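Local structure of phosphoheptose isomerase (Neisseria gonorrhoeae, 5I01) at residues 100-105 / 130-135. The protein probably catalyses the isomerisation of sedoheptulose 7-phosphate to D-glycero-D-manno-heptose 7-phosphate, as a zinc-binding homotetramer that feeds heptose biosynthesis. The protein carries 1 engineered substitution. Numbering follows the deposited sequence.
Sequences FDHVFS and VIEAVK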
ATOM      1  N   PHE A 100      15.338  -4.791  -8.384  1.00 34.47           N
ATOM      2  CA  PHE A 100      13.939  -5.223  -8.341  1.00 35.37           C
ATOM      3  C   PHE A 100      13.737  -6.735  -8.155  1.00 36.36           C
ATOM      4  O   PHE A 100      12.726  -7.154  -7.600  1.00 37.04           O
ATOM      5  CB  PHE A 100      13.174  -4.735  -9.576  1.00 35.33           C
ATOM      6  CG  PHE A 100      11.684  -4.933  -9.473  1.00 35.67           C
ATOM      7  CD1 PHE A 100      10.933  -4.214  -8.542  1.00 35.98           C
ATOM      8  CD2 PHE A 100      11.032  -5.859 -10.276  1.00 35.53           C
ATOM      9  CE1 PHE A 100       9.562  -4.407  -8.427  1.00 35.56           C
ATOM     10  CE2 PHE A 100       9.663  -6.051 -10.169  1.00 36.29           C
ATOM     11  CZ  PHE A 100       8.929  -5.321  -9.246  1.00 35.58           C
ATOM     12  N   ASP A 101      14.705  -7.542  -8.579  1.00 36.52           N
ATOM     13  CA  ASP A 101      14.582  -9.001  -8.513  1.00 38.03           C
ATOM     14  C   ASP A 101      14.694  -9.593  -7.090  1.00 36.08           C
ATOM     15  O   ASP A 101      14.434 -10.783  -6.900  1.00 33.49           O
ATOM     16  CB  ASP A 101      15.609  -9.655  -9.454  1.00 41.40           C
ATOM     17  CG  ASP A 101      15.465  -9.191 -10.927  1.00 45.95           C
ATOM     18  OD1 ASP A 101      14.510  -8.435 -11.272  1.00 45.76           O
ATOM     19  OD2 ASP A 101      16.334  -9.590 -11.744  1.00 51.85           O
ATOM     20  N   HIS A 102      15.079  -8.770  -6.110  1.00 34.60           N
ATOM     21  CA  HIS A 102      15.185  -9.190  -4.720  1.00 35.64           C
ATOM     22  C   HIS A 102      14.070  -8.624  -3.817  1.00 34.69           C
ATOM     23  O   HIS A 102      14.128  -8.790  -2.599  1.00 33.99           O
ATOM     24  CB  HIS A 102      16.554  -8.773  -4.163  1.00 38.75           C
ATOM     25  CG  HIS A 102      17.708  -9.158  -5.041  1.00 42.93           C
ATOM     26  ND1 HIS A 102      18.225 -10.436  -5.077  1.00 44.34           N
ATOM     27  CD2 HIS A 102      18.434  -8.435  -5.928  1.00 44.39           C
ATOM     28  CE1 HIS A 102      19.221 -10.482  -5.942  1.00 44.25           C
ATOM     29  NE2 HIS A 102      19.368  -9.282  -6.473  1.00 44.30           N
ATOM     30  N   VAL A 103      13.057  -7.968  -4.395  1.00 33.34           N
ATOM     31  CA  VAL A 103      12.005  -7.347  -3.576  1.00 31.74           C
ATOM     32  C   VAL A 103      11.162  -8.326  -2.769  1.00 29.86           C
ATOM     33  O   VAL A 103      10.686  -7.969  -1.700  1.00 30.54           O
ATOM     34  CB  VAL A 103      11.078  -6.375  -4.355  1.00 31.59           C
ATOM     35  CG1 VAL A 103      11.874  -5.179  -4.875  1.00 31.75           C
ATOM     36  CG2 VAL A 103      10.287  -7.082  -5.455  1.00 31.82           C
ATOM     37  N   PHE A 104      10.976  -9.543  -3.274  1.00 28.64           N
ATOM     38  CA  PHE A 104      10.235 -10.594  -2.547  1.00 28.13           C
ATOM     39  C   PHE A 104      11.167 -11.542  -1.780  1.00 27.98           C
ATOM     40  O   PHE A 104      10.895 -11.892  -0.624  1.00 27.62           O
ATOM     41  CB  PHE A 104       9.342 -11.398  -3.507  1.00 27.34           C
ATOM     42  CG  PHE A 104       8.352 -10.555  -4.288  1.00 26.89           C
ATOM     43  CD1 PHE A 104       7.672  -9.490  -3.691  1.00 26.99           C
ATOM     44  CD2 PHE A 104       8.076 -10.847  -5.617  1.00 26.48           C
ATOM     45  CE1 PHE A 104       6.769  -8.733  -4.414  1.00 26.62           C
ATOM     46  CE2 PHE A 104       7.166 -10.093  -6.344  1.00 25.92           C
ATOM     47  CZ  PHE A 104       6.511  -9.040  -5.744  1.00 26.44           C
ATOM     48  N   SER A 105      12.264 -11.943  -2.410  1.00 27.55           N
ATOM     49  CA  SER A 105      13.246 -12.820  -1.768  1.00 29.03           C
ATOM     50  C   SER A 105      13.844 -12.271  -0.457  1.00 29.81           C
ATOM     51  O   SER A 105      14.183 -13.051   0.415  1.00 30.73           O
ATOM     52  CB  SER A 105      14.377 -13.173  -2.744  1.00 29.10           C
ATOM     53  OG  SER A 105      15.303 -12.107  -2.851  1.00 31.04           O
ATOM     54  N   VAL A 130       9.722 -13.354  -8.496  1.00 28.73           N
ATOM     55  CA  VAL A 130       9.034 -14.543  -7.958  1.00 29.12           C
ATOM     56  C   VAL A 130       9.937 -15.786  -7.962  1.00 30.14           C
ATOM     57  O   VAL A 130       9.885 -16.580  -7.029  1.00 28.44           O
ATOM     58  CB  VAL A 130       7.720 -14.852  -8.700  1.00 28.79           C
ATOM     59  CG1 VAL A 130       6.997 -16.029  -8.032  1.00 28.58           C
ATOM     60  CG2 VAL A 130       6.833 -13.612  -8.741  1.00 28.84           C
ATOM     61  N   ILE A 131      10.763 -15.944  -9.003  1.00 32.80           N
ATOM     62  CA  ILE A 131      11.810 -16.997  -9.043  1.00 33.87           C
ATOM     63  C   ILE A 131      12.792 -16.876  -7.866  1.00 35.32           C
ATOM     64  O   ILE A 131      13.035 -17.861  -7.151  1.00 34.92           O
ATOM     65  CB  ILE A 131      12.612 -16.973 -10.379  1.00 33.38           C
ATOM     66  CG1 ILE A 131      11.724 -17.423 -11.562  1.00 32.60           C
ATOM     67  CG2 ILE A 131      13.889 -17.824 -10.288  1.00 31.94           C
ATOM     68  CD1 ILE A 131      12.292 -17.071 -12.929  1.00 31.77           C
ATOM     69  N   GLU A 132      13.360 -15.685  -7.669  1.00 36.38           N
ATOM     70  CA  GLU A 132      14.287 -15.467  -6.547  1.00 38.24           C
ATOM     71  C   GLU A 132      13.619 -15.747  -5.188  1.00 37.50           C
ATOM     72  O   GLU A 132      14.275 -16.266  -4.271  1.00 36.07           O
ATOM     73  CB  GLU A 132      14.910 -14.057  -6.589  1.00 41.22           C
ATOM     74  CG  GLU A 132      16.109 -13.925  -7.526  1.00 43.71           C
ATOM     75  CD  GLU A 132      17.408 -14.482  -6.929  1.00 48.36           C
ATOM     76  OE1 GLU A 132      17.882 -13.964  -5.884  1.00 53.54           O
ATOM     77  OE2 GLU A 132      17.977 -15.433  -7.508  1.00 48.15           O
ATOM     78  N   ALA A 133      12.325 -15.426  -5.073  1.00 36.36           N
ATOM     79  CA  ALA A 133      11.538 -15.754  -3.869  1.00 36.27           C
ATOM     80  C   ALA A 133      11.405 -17.264  -3.622  1.00 36.68           C
ATOM     81  O   ALA A 133      11.452 -17.704  -2.478  1.00 35.36           O
ATOM     82  CB  ALA A 133      10.158 -15.115  -3.934  1.00 36.24           C
ATOM     83  N   VAL A 134      11.227 -18.041  -4.694  1.00 37.89           N
ATOM     84  CA  VAL A 134      11.176 -19.510  -4.613  1.00 38.07           C
ATOM     85  C   VAL A 134      12.496 -20.090  -4.067  1.00 39.24           C
ATOM     86  O   VAL A 134      12.487 -20.966  -3.183  1.00 37.66           O
ATOM     87  CB  VAL A 134      10.815 -20.140  -5.983  1.00 38.86           C
ATOM     88  CG1 VAL A 134      10.986 -21.658  -5.973  1.00 38.90           C
ATOM     89  CG2 VAL A 134       9.381 -19.783  -6.364  1.00 39.47           C
ATOM     90  N   LYS A 135      13.624 -19.599  -4.582  1.00 40.32           N
ATOM     91  CA  LYS A 135      14.933 -19.991  -4.046  1.00 40.25           C
ATOM     92  C   LYS A 135      15.007 -19.756  -2.537  1.00 37.85           C
ATOM     93  O   LYS A 135      15.297 -20.686  -1.778  1.00 39.58           O
ATOM     94  CB  LYS A 135      16.079 -19.267  -4.766  1.00 41.97           C
ATOM     95  CG  LYS A 135      16.408 -19.875  -6.122  1.00 45.65           C
ATOM     96  CD  LYS A 135      17.218 -18.924  -6.997  1.00 49.01           C
ATOM     97  CE  LYS A 135      17.448 -19.486  -8.394  1.00 49.75           C
ATOM     98  NZ  LYS A 135      17.687 -18.399  -9.378  1.00 50.21           N
TER
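The loop after helix 88-97, together with Ser-105 at the start of helix 105-111, packs against helix 128-139 of the SIS domain, with Ser-105 and Ala-133 at the closest approach of the two backbones. The CA atoms of Ser-105 and Ala-133 are just 4.0 Å apart, a spacing that suits small residues on both sides. Ser-105 lays its CB over the helix backbone, 3.5 Å from Glu-132 O, while the methyl of Ala-133 meets Phe-104 CB at 3.8 Å. With CG anti to its own carbonyl carbon (chi1 -57°), Phe-104 carries its ring past Ala-133 toward the first turn of the helix. There the ring edge faces Val-130 N, and Phe-104 CE2 reaches Val-130 CG2 at 4.3 Å, a loose apolar contact. The ring also offers one face to Val-103 CG2, which sits over its centre, as suits a buried apolar place. The parallel alpha/beta sandwich of SIS domains puts its ligand pocket near such helix starts: Phe-104 also touches Asn-54, and Val-130 lies beside Ser-127, both predicted to bind substrate. Toward the partly exposed side the contact turns polar. Glu-132 sets its CB 3.3 Å from Asp-101 O, then bends about its CB-CG bond (chi2 -79°), its carboxylate running alongside the His-102 ring with the two planes 85° apart. Glu-132 OE1 approaches His-102 ND1 obliquely at 3.6 Å, a polar contact rather than a hydrogen bond, though the acid could still favour a protonated imidazole. Glu-132 OE2 makes a salt bridge of 3.5 Å with Lys-135 NZ one turn along the helix.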